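Local atomic coordinates of cyclic nucleotide-binding protein (Ruegeria pomeroyi, PDB entry 3FX3), a protein that probably acts as a DNA-binding transcription factor of the Crp type, with a cyclic nucleotide-binding domain joined to a helix-turn-helix domain. Residues I12-L18 and I55-I59; Q33-Y39 and C107-P113; G42-Q48 and Y97-A103; G154-A159 and A198-L202; C166-A172 and I216-A220. All blocks are in the same frame, centred on the assembly; numbering follows the deposited sequence.

From the N terminus, residues 12-18, at the junction of helices 7-13 and 17-20, are met again when the chain returns as 55-59, closing contact 1 before the sheets of the cyclic nucleotide-binding domain are complete. Contact 2 pairs 33-39 with 107-113 and closes a longer loop, inside which contact 3, joining 42-48 to 97-103, is nested. Contact 1 crosses both, because 55-59 lies within their loops while 12-18 lies before them; the His56 ring joins all three through His111 and Tyr97. Contacts 4 and 5 follow in series within the helix-turn-helix domain. They cross each other, tying its first helix to helix 192-203 and the following loop to the start of helix 219-227.

Contact 1: I12-L18 and I55-I59; sequences IARNSLL and IHVVI
Leu18 and Ile55 meet branch to branch: Leu18 CD2 lies 3.6 Å from Ile55 CG2, while Leu18 CD1 reaches Ile55 CD1. With CG of Leu18 anti to its own N (chi1 177°), both methyls are carried down onto the strand. At the other end Ile12 and Ile59 cross, Ile12 CD1 sitting 4.0 Å from Ile59 CG2 while Ile12 CG2 lies on the Ile59 carbonyl oxygen. Between them Ala13 suits its place by being small, since its CB rests over the gap between Val57 CG1, 4.1 Å away, and Ile59 CD1, 4.0 Å away. The same Val57 CG1 also receives Ser16 CB at 3.9 Å.

A second shell fixes the chain above Val57. Ala13 to Ser16 form a type I turn, and Ala13 O is gripped twice, by Ser16 N and by Ser16 OG at 2.8 Å. The hydroxyl turns back to that carbonyl because chi1 is 71°, and it also caps Ile19 N, making Ser16 the N-cap of helix 17-20. A serine thus satisfies its polar end within its own chain while its CB packs.

Farther out, Met110 packs on Ala13, Val57 and Ile59, Ser85 touches Val57, and Leu17 packs on His140 of the second subunit. His56 and Val58 point their side chains the other way, as expected of alternating strand residues. Helices laid over a sheet of the beta roll in this way are typical of the cyclic nucleotide-binding domain.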
# COMPACT_ATOMS: atom_id res chain seq x y z
N ILE B 12 -12.25 17.61 -5.05
CA ILE B 12 -11.74 17.03 -3.79
C ILE B 12 -11.96 15.50 -3.73
O ILE B 12 -11.02 14.74 -3.43
CB ILE B 12 -12.33 17.72 -2.56
CG1 ILE B 12 -11.80 19.16 -2.47
CG2 ILE B 12 -11.98 16.97 -1.25
CD1 ILE B 12 -12.56 20.03 -1.46
N ALA B 13 -13.16 15.04 -4.08
CA ALA B 13 -13.46 13.61 -4.06
C ALA B 13 -12.58 12.78 -5.00
O ALA B 13 -12.30 11.60 -4.73
CB ALA B 13 -14.95 13.35 -4.36
N ARG B 14 -12.14 13.39 -6.11
CA ARG B 14 -11.27 12.70 -7.08
C ARG B 14 -9.89 12.30 -6.54
O ARG B 14 -9.23 11.45 -7.10
CB ARG B 14 -11.14 13.53 -8.35
CG ARG B 14 -12.41 13.52 -9.22
CD ARG B 14 -12.36 14.60 -10.29
NE ARG B 14 -13.50 14.52 -11.21
CZ ARG B 14 -13.58 13.67 -12.24
NH1 ARG B 14 -12.60 12.81 -12.51
NH2 ARG B 14 -14.65 13.67 -13.01
N ASN B 15 -9.48 12.90 -5.43
CA ASN B 15 -8.25 12.49 -4.77
C ASN B 15 -8.39 11.23 -3.91
O ASN B 15 -7.39 10.70 -3.45
CB ASN B 15 -7.76 13.65 -3.88
CG ASN B 15 -7.39 14.88 -4.68
OD1 ASN B 15 -6.91 14.79 -5.82
ND2 ASN B 15 -7.62 16.05 -4.09
N SER B 16 -9.62 10.76 -3.70
CA SER B 16 -9.83 9.59 -2.84
C SER B 16 -9.44 8.27 -3.51
O SER B 16 -9.49 8.12 -4.72
CB SER B 16 -11.29 9.50 -2.40
OG SER B 16 -12.14 9.12 -3.47
N LEU B 17 -9.06 7.32 -2.68
CA LEU B 17 -8.80 5.96 -3.12
C LEU B 17 -9.93 5.37 -4.00
O LEU B 17 -9.66 4.79 -5.06
CB LEU B 17 -8.60 5.08 -1.89
CG LEU B 17 -8.18 3.65 -2.14
CD1 LEU B 17 -6.73 3.72 -2.67
CD2 LEU B 17 -8.31 2.78 -0.88
N LEU B 18 -11.17 5.51 -3.55
CA LEU B 18 -12.32 5.02 -4.32
C LEU B 18 -12.32 5.58 -5.74
O LEU B 18 -12.38 4.84 -6.72
CB LEU B 18 -13.62 5.41 -3.65
CG LEU B 18 -14.91 5.02 -4.37
CD1 LEU B 18 -15.08 3.49 -4.45
CD2 LEU B 18 -16.08 5.66 -3.64
N ILE B 55 -20.59 4.15 0.35
CA ILE B 55 -19.17 4.33 0.55
C ILE B 55 -18.96 5.82 0.76
O ILE B 55 -19.62 6.63 0.13
CB ILE B 55 -18.37 3.86 -0.67
CG1 ILE B 55 -18.62 2.35 -0.93
CG2 ILE B 55 -16.90 4.08 -0.46
CD1 ILE B 55 -17.99 1.84 -2.25
N HIS B 56 -18.02 6.17 1.62
CA HIS B 56 -17.90 7.53 2.14
C HIS B 56 -16.62 8.20 1.74
O HIS B 56 -15.56 7.60 1.79
CB HIS B 56 -18.03 7.51 3.67
CG HIS B 56 -19.11 6.60 4.15
ND1 HIS B 56 -20.44 6.94 4.08
CD2 HIS B 56 -19.06 5.34 4.64
CE1 HIS B 56 -21.17 5.93 4.55
NE2 HIS B 56 -20.35 4.95 4.90
N VAL B 57 -16.74 9.46 1.36
CA VAL B 57 -15.62 10.29 0.99
C VAL B 57 -15.70 11.65 1.72
O VAL B 57 -16.67 12.41 1.52
CB VAL B 57 -15.61 10.55 -0.52
CG1 VAL B 57 -14.34 11.32 -0.89
CG2 VAL B 57 -15.69 9.22 -1.33
N VAL B 58 -14.71 11.94 2.55
CA VAL B 58 -14.67 13.21 3.28
C VAL B 58 -14.32 14.32 2.29
O VAL B 58 -13.37 14.18 1.52
CB VAL B 58 -13.67 13.17 4.43
CG1 VAL B 58 -13.71 14.50 5.25
CG2 VAL B 58 -13.95 11.96 5.31
N ILE B 59 -15.14 15.37 2.24
CA ILE B 59 -14.88 16.55 1.42
C ILE B 59 -14.20 17.62 2.26
O ILE B 59 -13.33 18.34 1.77
CB ILE B 59 -16.17 17.12 0.84
CG1 ILE B 59 -16.88 16.05 0.00
CG2 ILE B 59 -15.89 18.40 0.04
CD1 ILE B 59 -16.01 15.32 -1.03

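Contact 2: Q33-Y39 and C107-P113; sequences QAVWRSY and CEVMHIP
Gln33 O touches Pro113 CD at 3.4 Å where strands 35-39 and 107-113, an antiparallel pair in the beta roll of the cyclic nucleotide-binding domain, begin to run together. Next, Ala34 CB presses closely on Met110 CG, and the small alanine side chain fits there beside the Trp36 ring. Val35 exchanges two backbone hydrogen bonds with His111, and its CG1 covers a face of the Arg37 guanidinium. Trp36 lies alongside Met110, a selenomethionine, the two side chains pointing the same way. Met110 CG sits 3.6 Å from the centroid of the six-membered ring, 12° off its normal, a CH-pi contact; SE, placed obliquely to the ring, comes within 3.4 Å of Trp36 CH2, a Met-aromatic contact. Gln9, Lys10 and His6 also meet this indole.

Arg37 pairs with Val109 through two more backbone bonds, and its chain, bent at chi2 (-68°), brings NH1 back to Trp36 O at 3.2 Å. Ser38 faces Glu108 in a non-hydrogen-bonded pair, its OG beside Glu108 CG. Tyr39 completes the pairing with Cys107 through two backbone bonds. Tyr39 CE1 touches Val109 CG2, and the ring meets the His111 ring rim to rim, planes 77° apart; Tyr39 OH and His111 NE2 share a hydrogen bond of 2.7 Å.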
# COMPACT_ATOMS: atom_id res chain seq x y z
N GLN B 33 -24.44 10.68 -8.94
CA GLN B 33 -25.40 9.96 -8.11
C GLN B 33 -25.06 10.03 -6.62
O GLN B 33 -25.66 9.34 -5.81
CB GLN B 33 -25.49 8.52 -8.60
CG GLN B 33 -26.11 8.47 -10.00
CD GLN B 33 -26.11 7.09 -10.55
OE1 GLN B 33 -27.00 6.30 -10.24
NE2 GLN B 33 -25.11 6.77 -11.40
N ALA B 34 -24.11 10.89 -6.27
CA ALA B 34 -23.73 11.04 -4.88
C ALA B 34 -24.84 11.68 -4.04
O ALA B 34 -25.67 12.42 -4.56
CB ALA B 34 -22.48 11.90 -4.80
N VAL B 35 -24.85 11.37 -2.75
CA VAL B 35 -25.69 12.07 -1.76
C VAL B 35 -24.76 12.93 -0.89
O VAL B 35 -23.82 12.43 -0.29
CB VAL B 35 -26.49 11.07 -0.89
CG1 VAL B 35 -27.30 11.81 0.18
CG2 VAL B 35 -27.44 10.24 -1.76
N TRP B 36 -25.02 14.22 -0.83
CA TRP B 36 -24.13 15.14 -0.13
C TRP B 36 -24.69 15.45 1.24
O TRP B 36 -25.83 15.84 1.35
CB TRP B 36 -23.97 16.42 -0.95
CG TRP B 36 -23.45 16.15 -2.31
CD1 TRP B 36 -24.19 15.87 -3.44
CD2 TRP B 36 -22.07 16.11 -2.71
NE1 TRP B 36 -23.35 15.66 -4.50
CE2 TRP B 36 -22.05 15.80 -4.08
CE3 TRP B 36 -20.86 16.33 -2.05
CZ2 TRP B 36 -20.86 15.73 -4.80
CZ3 TRP B 36 -19.70 16.24 -2.76
CH2 TRP B 36 -19.70 15.93 -4.12
N ARG B 37 -23.90 15.25 2.30
CA ARG B 37 -24.34 15.54 3.65
C ARG B 37 -23.32 16.33 4.45
O ARG B 37 -22.12 16.15 4.28
CB ARG B 37 -24.67 14.25 4.39
CG ARG B 37 -25.86 13.48 3.84
CD ARG B 37 -27.15 14.23 4.07
NE ARG B 37 -28.31 13.43 3.71
CZ ARG B 37 -29.05 13.61 2.61
NH1 ARG B 37 -28.75 14.57 1.71
NH2 ARG B 37 -30.09 12.80 2.39
N SER B 38 -23.84 17.16 5.36
CA SER B 38 -23.06 17.88 6.35
C SER B 38 -23.31 17.31 7.70
O SER B 38 -24.40 16.86 7.96
CB SER B 38 -23.49 19.34 6.40
OG SER B 38 -22.90 19.96 5.29
N TYR B 39 -22.29 17.35 8.56
CA TYR B 39 -22.38 16.82 9.92
C TYR B 39 -21.81 17.86 10.90
O TYR B 39 -20.77 18.48 10.63
CB TYR B 39 -21.63 15.48 10.02
CG TYR B 39 -22.24 14.41 9.15
CD1 TYR B 39 -21.85 14.27 7.83
CD2 TYR B 39 -23.22 13.55 9.63
CE1 TYR B 39 -22.42 13.31 6.99
CE2 TYR B 39 -23.80 12.59 8.82
CZ TYR B 39 -23.39 12.47 7.48
OH TYR B 39 -23.97 11.53 6.63
N CYS B 107 -18.12 18.61 9.39
CA CYS B 107 -17.73 17.82 8.19
C CYS B 107 -18.66 18.02 7.03
O CYS B 107 -19.84 18.21 7.23
CB CYS B 107 -17.80 16.33 8.50
SG CYS B 107 -16.44 15.88 9.47
N GLU B 108 -18.13 17.90 5.82
CA GLU B 108 -18.94 17.63 4.63
C GLU B 108 -18.48 16.29 4.09
O GLU B 108 -17.29 16.05 4.00
CB GLU B 108 -18.72 18.69 3.54
CG GLU B 108 -19.44 19.96 3.83
CD GLU B 108 -19.16 21.04 2.80
OE1 GLU B 108 -18.80 20.71 1.62
OE2 GLU B 108 -19.33 22.22 3.17
N VAL B 109 -19.43 15.44 3.72
CA VAL B 109 -19.14 14.12 3.19
C VAL B 109 -19.95 13.90 1.91
O VAL B 109 -21.08 14.37 1.77
CB VAL B 109 -19.47 13.05 4.22
CG1 VAL B 109 -19.15 11.63 3.69
CG2 VAL B 109 -18.75 13.34 5.54
N MSE B 110 -19.34 13.18 0.98
CA MSE B 110 -20.01 12.69 -0.18
C MSE B 110 -20.23 11.20 -0.01
O MSE B 110 -19.28 10.42 0.15
CB MSE B 110 -19.16 12.93 -1.43
CG MSE B 110 -19.91 12.65 -2.73
SE MSE B 110 -18.70 12.64 -4.26
CE MSE B 110 -17.75 10.99 -3.87
N HIS B 111 -21.48 10.78 -0.08
CA HIS B 111 -21.81 9.37 0.07
C HIS B 111 -22.20 8.81 -1.31
O HIS B 111 -23.09 9.35 -1.96
CB HIS B 111 -23.00 9.19 1.03
CG HIS B 111 -22.79 9.75 2.40
ND1 HIS B 111 -22.14 9.06 3.40
CD2 HIS B 111 -23.25 10.89 2.98
CE1 HIS B 111 -22.13 9.79 4.50
NE2 HIS B 111 -22.82 10.89 4.29
N ILE B 112 -21.58 7.72 -1.72
CA ILE B 112 -21.97 7.03 -2.95
C ILE B 112 -22.79 5.81 -2.56
O ILE B 112 -22.26 4.91 -1.90
CB ILE B 112 -20.77 6.54 -3.74
CG1 ILE B 112 -19.84 7.70 -4.10
CG2 ILE B 112 -21.25 5.85 -5.04
CD1 ILE B 112 -20.50 8.77 -4.93
N PRO B 113 -24.08 5.76 -2.96
CA PRO B 113 -24.85 4.59 -2.54
C PRO B 113 -24.24 3.30 -3.10
O PRO B 113 -23.85 3.26 -4.24
CB PRO B 113 -26.25 4.82 -3.12
CG PRO B 113 -26.30 6.26 -3.44
CD PRO B 113 -24.89 6.76 -3.66

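Contact 3: G42-Q48 and Y97-A103; sequences GETLFLQ and YPVSAEA
A classic beta bulge, with Leu45 and Phe46 both facing Ala101, marks this antiparallel pairing in the beta roll. Leu45 N donates to Ala101 O at 2.9 Å, Phe46 N only weakly to the same oxygen, and Ala101 N returns a bond to Phe46 O. Phe46 holds its CG in the crowded position between N and C (chi1 56°), which turns the ring into a sandwich. Tyr97 stacks face to face on one side, centroids 3.7 Å apart and planes at 11°, while Ala101 CB covers the opposite face as a CH-pi contact at 3.6 Å from the centroid. Val99 O lies at the ring edge. The Tyr97 hydroxyl is hydrogen-bonded to His56 NE2. With an alanine in place of Tyr97, that face of Phe46 would probably lose its cover and His56 NE2 its hydroxyl partner.

Beyond the sandwich, Ser100 OG accepts a nearly straight bond from Gln48 N at 2.9 Å. At the other end Gly42, whose positive phi suits glycine, bonds through N to Ala103 O, and two waters each join Thr44 OG1 to Glu102 OE1, one of them weakly at the carboxylate. Strand 62-68 flanks 100-103 on the far side from strand 44-46, while Tyr39 of strand 35-39 packs on Leu45 and Ala103.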
# COMPACT_ATOMS: atom_id res chain seq x y z
N GLY B 42 -19.36 16.05 16.51
CA GLY B 42 -19.99 15.07 17.38
C GLY B 42 -21.17 14.31 16.77
O GLY B 42 -21.75 13.44 17.41
N GLU B 43 -21.54 14.63 15.52
CA GLU B 43 -22.68 13.96 14.91
C GLU B 43 -22.27 12.60 14.35
O GLU B 43 -21.20 12.46 13.72
CB GLU B 43 -23.26 14.84 13.79
CG GLU B 43 -24.62 14.31 13.27
CD GLU B 43 -25.28 15.19 12.20
OE1 GLU B 43 -24.93 16.39 12.06
OE2 GLU B 43 -26.19 14.65 11.52
N THR B 44 -23.15 11.62 14.55
CA THR B 44 -23.00 10.28 14.02
C THR B 44 -23.21 10.22 12.48
O THR B 44 -24.19 10.77 11.97
CB THR B 44 -24.00 9.33 14.69
OG1 THR B 44 -23.65 9.21 16.07
CG2 THR B 44 -24.01 7.93 14.04
N LEU B 45 -22.28 9.57 11.77
CA LEU B 45 -22.45 9.23 10.35
C LEU B 45 -23.09 7.88 10.24
O LEU B 45 -24.01 7.69 9.48
CB LEU B 45 -21.12 9.20 9.60
CG LEU B 45 -20.45 10.52 9.23
CD1 LEU B 45 -19.91 11.24 10.48
CD2 LEU B 45 -19.33 10.26 8.22
N PHE B 46 -22.56 6.92 11.01
CA PHE B 46 -23.17 5.62 11.14
C PHE B 46 -22.70 4.95 12.39
O PHE B 46 -21.71 5.34 12.98
CB PHE B 46 -22.88 4.73 9.93
CG PHE B 46 -21.41 4.53 9.62
CD1 PHE B 46 -20.65 3.58 10.29
CD2 PHE B 46 -20.79 5.27 8.62
CE1 PHE B 46 -19.30 3.40 9.99
CE2 PHE B 46 -19.44 5.10 8.31
CZ PHE B 46 -18.70 4.16 8.99
N LEU B 47 -23.41 3.91 12.76
CA LEU B 47 -23.12 3.12 13.94
C LEU B 47 -22.79 1.67 13.57
O LEU B 47 -23.33 1.09 12.61
CB LEU B 47 -24.32 3.14 14.90
CG LEU B 47 -24.72 4.48 15.52
CD1 LEU B 47 -26.00 4.30 16.42
CD2 LEU B 47 -23.51 5.06 16.34
N GLN B 48 -21.90 1.11 14.37
CA GLN B 48 -21.58 -0.30 14.39
C GLN B 48 -22.85 -1.15 14.30
O GLN B 48 -23.81 -0.87 14.97
CB GLN B 48 -20.89 -0.59 15.72
CG GLN B 48 -19.83 -1.61 15.66
CD GLN B 48 -19.12 -1.83 17.01
OE1 GLN B 48 -18.59 -0.90 17.64
NE2 GLN B 48 -19.13 -3.07 17.45
N TYR B 97 -21.54 -2.82 9.66
CA TYR B 97 -20.41 -1.98 10.03
C TYR B 97 -19.73 -2.54 11.28
O TYR B 97 -20.40 -2.83 12.26
CB TYR B 97 -20.85 -0.56 10.31
CG TYR B 97 -21.11 0.31 9.11
CD1 TYR B 97 -20.12 0.53 8.17
CD2 TYR B 97 -22.35 0.94 8.93
CE1 TYR B 97 -20.35 1.34 7.06
CE2 TYR B 97 -22.58 1.78 7.81
CZ TYR B 97 -21.54 1.98 6.89
OH TYR B 97 -21.70 2.79 5.77
N PRO B 98 -18.39 -2.72 11.24
CA PRO B 98 -17.64 -3.21 12.39
C PRO B 98 -17.23 -2.07 13.33
O PRO B 98 -16.71 -2.33 14.40
CB PRO B 98 -16.39 -3.85 11.75
CG PRO B 98 -16.18 -3.10 10.51
CD PRO B 98 -17.53 -2.60 10.04
N VAL B 99 -17.47 -0.83 12.91
CA VAL B 99 -17.13 0.37 13.66
C VAL B 99 -18.24 1.40 13.50
O VAL B 99 -19.11 1.29 12.61
CB VAL B 99 -15.80 0.98 13.20
CG1 VAL B 99 -14.64 -0.00 13.45
CG2 VAL B 99 -15.85 1.39 11.75
N SER B 100 -18.23 2.40 14.39
CA SER B 100 -19.04 3.59 14.24
C SER B 100 -18.18 4.70 13.69
O SER B 100 -16.97 4.63 13.77
CB SER B 100 -19.61 4.00 15.60
OG SER B 100 -20.41 2.94 16.11
N ALA B 101 -18.83 5.72 13.11
CA ALA B 101 -18.15 6.89 12.55
C ALA B 101 -18.85 8.14 13.08
O ALA B 101 -20.09 8.22 13.08
CB ALA B 101 -18.26 6.90 11.04
N GLU B 102 -18.06 9.11 13.47
CA GLU B 102 -18.56 10.34 14.06
C GLU B 102 -17.71 11.50 13.58
O GLU B 102 -16.50 11.35 13.47
CB GLU B 102 -18.44 10.24 15.56
CG GLU B 102 -19.11 11.32 16.32
CD GLU B 102 -19.12 11.00 17.83
OE1 GLU B 102 -19.84 10.05 18.22
OE2 GLU B 102 -18.38 11.69 18.58
N ALA B 103 -18.34 12.63 13.31
CA ALA B 103 -17.65 13.84 12.93
C ALA B 103 -16.87 14.39 14.14
O ALA B 103 -17.41 14.55 15.22
CB ALA B 103 -18.64 14.89 12.45
O HOH W 1 -23.09 11.11 18.05
O HOH W 2 -21.36 8.31 17.01

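Contact 4: G154-A159 and A198-L202; sequences GAQRVA and AFSRL
Val158 and Ala198 form the close-packed middle where segment 154-159 of helix 154-165 crosses segment 198-202 of helix 192-203, the axes of these short segments approaching to 8.6 Å at -78°. Ala198 CB lies 3.6 Å from Val158 CG2 and equally near Ala155 CA, so the small alanine side chain suits this close approach to the opposing backbone. The two branches of Val158 divide the work. A chi1 of 173° swings CG1 of Val158 opposite its backbone N, and that methyl reaches both Leu202 CD1 at 3.7 Å and, crossing at about a right angle, Phe199 CE1 at 3.8 Å. Leu202 in turn straddles the first helix, its CD2 packing on Ala159 CB at 4.0 Å while both methyls press against the Ala155 carbonyl oxygen. Cut back to an alanine, Leu202 would probably leave a gap facing Val158 and Ala159 and strip the apolar cover from that carbonyl.

Toward solvent the contact thins. Arg201 is exposed and contributes its aliphatic part, with CD 3.8 Å from Ala155 CB, while its guanidinium extends beyond. Phe199 is only partly buried, and Val209 of strand 207-209 packs on it. Tyr225 of helix 219-227 touches Ala155, Arg201 and Leu202, extending the cluster to a third helix.

Helix 192-203 is probably the recognition helix of the Crp-like helix-turn-helix. No hydrogen bond or salt bridge crosses between these segments. The chemistry implies that the helix is held against helix 154-165 by shape and burial of methyl groups, with arginine placed where its charge can stay in water.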
# COMPACT_ATOMS: atom_id res chain seq x y z
N GLY B 154 10.97 11.81 13.18
CA GLY B 154 9.62 12.16 13.59
C GLY B 154 9.14 13.50 13.04
O GLY B 154 8.05 13.59 12.46
N ALA B 155 9.94 14.55 13.23
CA ALA B 155 9.56 15.87 12.77
C ALA B 155 9.33 15.83 11.26
O ALA B 155 8.37 16.44 10.76
CB ALA B 155 10.64 16.94 13.14
N GLN B 156 10.21 15.13 10.55
CA GLN B 156 10.12 15.05 9.09
C GLN B 156 8.83 14.35 8.67
O GLN B 156 8.19 14.75 7.70
CB GLN B 156 11.34 14.34 8.48
CG GLN B 156 12.59 15.22 8.49
CD GLN B 156 13.81 14.54 7.94
OE1 GLN B 156 14.19 13.46 8.40
NE2 GLN B 156 14.47 15.17 6.97
N ARG B 157 8.45 13.32 9.41
CA ARG B 157 7.23 12.59 9.08
C ARG B 157 6.00 13.47 9.25
O ARG B 157 5.09 13.38 8.46
CB ARG B 157 7.10 11.32 9.90
CG ARG B 157 8.17 10.25 9.54
CD ARG B 157 8.16 9.13 10.60
NE ARG B 157 6.86 8.52 10.56
CZ ARG B 157 6.12 8.13 11.59
NH1 ARG B 157 6.52 8.24 12.85
NH2 ARG B 157 4.96 7.61 11.31
N VAL B 158 6.01 14.35 10.24
CA VAL B 158 4.88 15.25 10.47
C VAL B 158 4.83 16.32 9.37
O VAL B 158 3.74 16.66 8.86
CB VAL B 158 4.94 15.89 11.87
CG1 VAL B 158 3.86 16.98 12.05
CG2 VAL B 158 4.83 14.80 12.92
N ALA B 159 6.01 16.83 9.00
CA ALA B 159 6.14 17.77 7.88
C ALA B 159 5.49 17.17 6.63
O ALA B 159 4.71 17.80 5.94
CB ALA B 159 7.62 18.08 7.61
N ALA B 198 7.74 17.12 17.64
CA ALA B 198 7.82 17.32 16.20
C ALA B 198 7.30 18.70 15.85
O ALA B 198 7.95 19.44 15.12
CB ALA B 198 7.07 16.22 15.41
N PHE B 199 6.13 19.06 16.39
CA PHE B 199 5.58 20.39 16.14
C PHE B 199 6.54 21.48 16.59
O PHE B 199 6.67 22.52 15.94
CB PHE B 199 4.24 20.59 16.87
CG PHE B 199 3.08 19.87 16.27
CD1 PHE B 199 2.89 19.82 14.90
CD2 PHE B 199 2.12 19.31 17.08
CE1 PHE B 199 1.81 19.17 14.35
CE2 PHE B 199 1.01 18.67 16.54
CZ PHE B 199 0.87 18.59 15.17
N SER B 200 7.19 21.25 17.73
CA SER B 200 8.10 22.26 18.26
C SER B 200 9.25 22.49 17.27
O SER B 200 9.51 23.63 16.86
CB SER B 200 8.64 21.83 19.60
OG SER B 200 9.43 22.86 20.14
N ARG B 201 9.91 21.42 16.87
CA ARG B 201 10.94 21.50 15.85
C ARG B 201 10.48 22.23 14.58
O ARG B 201 11.23 23.01 14.01
CB ARG B 201 11.42 20.10 15.47
CG ARG B 201 12.31 19.48 16.52
CD ARG B 201 12.61 18.02 16.18
NE ARG B 201 14.02 17.69 16.40
CZ ARG B 201 14.61 17.64 17.59
NH1 ARG B 201 15.90 17.33 17.67
NH2 ARG B 201 13.93 17.91 18.71
N LEU B 202 9.24 21.98 14.15
CA LEU B 202 8.76 22.49 12.86
C LEU B 202 8.47 23.98 12.89
O LEU B 202 8.27 24.60 11.83
CB LEU B 202 7.54 21.70 12.35
CG LEU B 202 7.78 20.23 11.95
CD1 LEU B 202 6.48 19.55 11.52
CD2 LEU B 202 8.83 20.09 10.86

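Contact 5: C166-A172 and I216-A220; sequences CDCDTGA and IEDIA
Gly171 O receives the one hydrogen bond that crosses between these segments, from Ile219 N at 3.0 Å and a nearly straight 169°. Asp218 CA adds a CA-H...O contact to the same oxygen at 3.6 Å, and Ala172 CA makes two more, to Ile216 O at 3.3 Å and Glu217 O at 3.0 Å. Glycine suits position 171 because its phi of 92° and extended psi would push any side chain against the carbonyl oxygen of Thr170. A second polar interaction lies within the partner segment, where Asp218 is the N-cap of helix 219-227; its OD1 accepts weak bonds from Ala220 N and from Leu221 N. The carboxylate suits a helix start, where backbone NH groups lack carbonyl partners within the helix and its negative charge would probably be stabilised.

The apolar contacts centre on Ile219, whose side chain fills the curve of the loop. Its CD1 lies 4.2 Å from Cys166 CB, and Ile216 completes this side by placing CD1 4.1 Å from Cys166 SG. Apart from these, Ile219 CG2 packs on a backbone carbonyl, that of Asp169.

The covalent element is the disulfide from Cys166 to Cys173, at the start of strand 173-176, which bridges the two ends of the loop. Ile216 pairs with that same Cys173 through its backbone. Taken together, the chemistry implies that this largely exposed loop is probably held in shape by the buried Ile219, the positive phi of Gly171 and the disulfide, rather than by regular secondary structure.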
# COMPACT_ATOMS: atom_id res chain seq x y z
N CYS B 166 -1.94 19.83 2.42
CA CYS B 166 -2.06 21.06 1.62
C CYS B 166 -2.26 20.80 0.14
O CYS B 166 -1.60 19.92 -0.43
CB CYS B 166 -0.81 21.91 1.78
SG CYS B 166 -0.76 22.69 3.36
N ASP B 167 -3.14 21.57 -0.50
CA ASP B 167 -3.42 21.43 -1.94
C ASP B 167 -2.27 21.83 -2.86
O ASP B 167 -1.96 21.13 -3.82
CB ASP B 167 -4.62 22.28 -2.35
CG ASP B 167 -5.94 21.65 -1.99
OD1 ASP B 167 -6.02 20.39 -1.95
OD2 ASP B 167 -6.90 22.41 -1.75
N CYS B 168 -1.64 22.96 -2.57
CA CYS B 168 -0.63 23.51 -3.47
C CYS B 168 0.77 23.03 -3.12
O CYS B 168 0.99 22.37 -2.10
CB CYS B 168 -0.69 25.03 -3.47
SG CYS B 168 -2.26 25.61 -4.12
N ASP B 169 1.70 23.38 -4.01
CA ASP B 169 3.11 23.02 -3.89
C ASP B 169 3.98 24.21 -3.51
O ASP B 169 5.17 24.04 -3.25
CB ASP B 169 3.60 22.42 -5.21
CG ASP B 169 2.89 21.12 -5.58
OD1 ASP B 169 2.26 20.52 -4.68
OD2 ASP B 169 2.97 20.71 -6.75
N THR B 170 3.41 25.42 -3.49
CA THR B 170 4.14 26.60 -3.03
C THR B 170 3.18 27.59 -2.37
O THR B 170 1.96 27.45 -2.49
CB THR B 170 4.91 27.32 -4.18
OG1 THR B 170 4.02 27.55 -5.27
CG2 THR B 170 6.10 26.47 -4.68
N GLY B 171 3.74 28.58 -1.69
CA GLY B 171 2.96 29.60 -0.99
C GLY B 171 2.68 29.24 0.45
O GLY B 171 3.19 28.24 0.97
N ALA B 172 1.89 30.08 1.12
CA ALA B 172 1.44 29.82 2.48
C ALA B 172 0.28 28.84 2.43
O ALA B 172 -0.35 28.66 1.39
CB ALA B 172 1.01 31.11 3.17
N ILE B 216 1.22 26.86 7.82
CA ILE B 216 2.50 26.68 7.11
C ILE B 216 2.78 27.96 6.33
O ILE B 216 2.04 28.30 5.40
CB ILE B 216 2.45 25.47 6.13
CG1 ILE B 216 2.04 24.19 6.87
CG2 ILE B 216 3.81 25.27 5.43
CD1 ILE B 216 0.52 24.01 7.06
N GLU B 217 3.83 28.69 6.69
CA GLU B 217 4.10 29.95 6.00
C GLU B 217 4.62 29.70 4.57
O GLU B 217 4.19 30.36 3.63
CB GLU B 217 5.02 30.87 6.82
CG GLU B 217 6.50 30.48 6.89
CD GLU B 217 7.31 31.41 7.80
OE1 GLU B 217 6.76 31.90 8.82
OE2 GLU B 217 8.51 31.65 7.50
N ASP B 218 5.48 28.68 4.40
CA ASP B 218 6.07 28.38 3.09
C ASP B 218 6.19 26.89 2.82
O ASP B 218 7.05 26.20 3.38
CB ASP B 218 7.45 29.06 2.99
CG ASP B 218 8.01 29.06 1.56
OD1 ASP B 218 7.77 28.11 0.78
OD2 ASP B 218 8.74 30.01 1.24
N ILE B 219 5.35 26.40 1.91
CA ILE B 219 5.34 25.00 1.51
C ILE B 219 6.71 24.53 1.06
O ILE B 219 7.12 23.42 1.38
CB ILE B 219 4.33 24.73 0.35
CG1 ILE B 219 2.89 25.01 0.80
CG2 ILE B 219 4.46 23.27 -0.17
CD1 ILE B 219 1.84 24.51 -0.20
N ALA B 220 7.42 25.36 0.30
CA ALA B 220 8.72 25.00 -0.21
C ALA B 220 9.71 24.82 0.95
O ALA B 220 10.41 23.81 1.04
CB ALA B 220 9.22 26.06 -1.21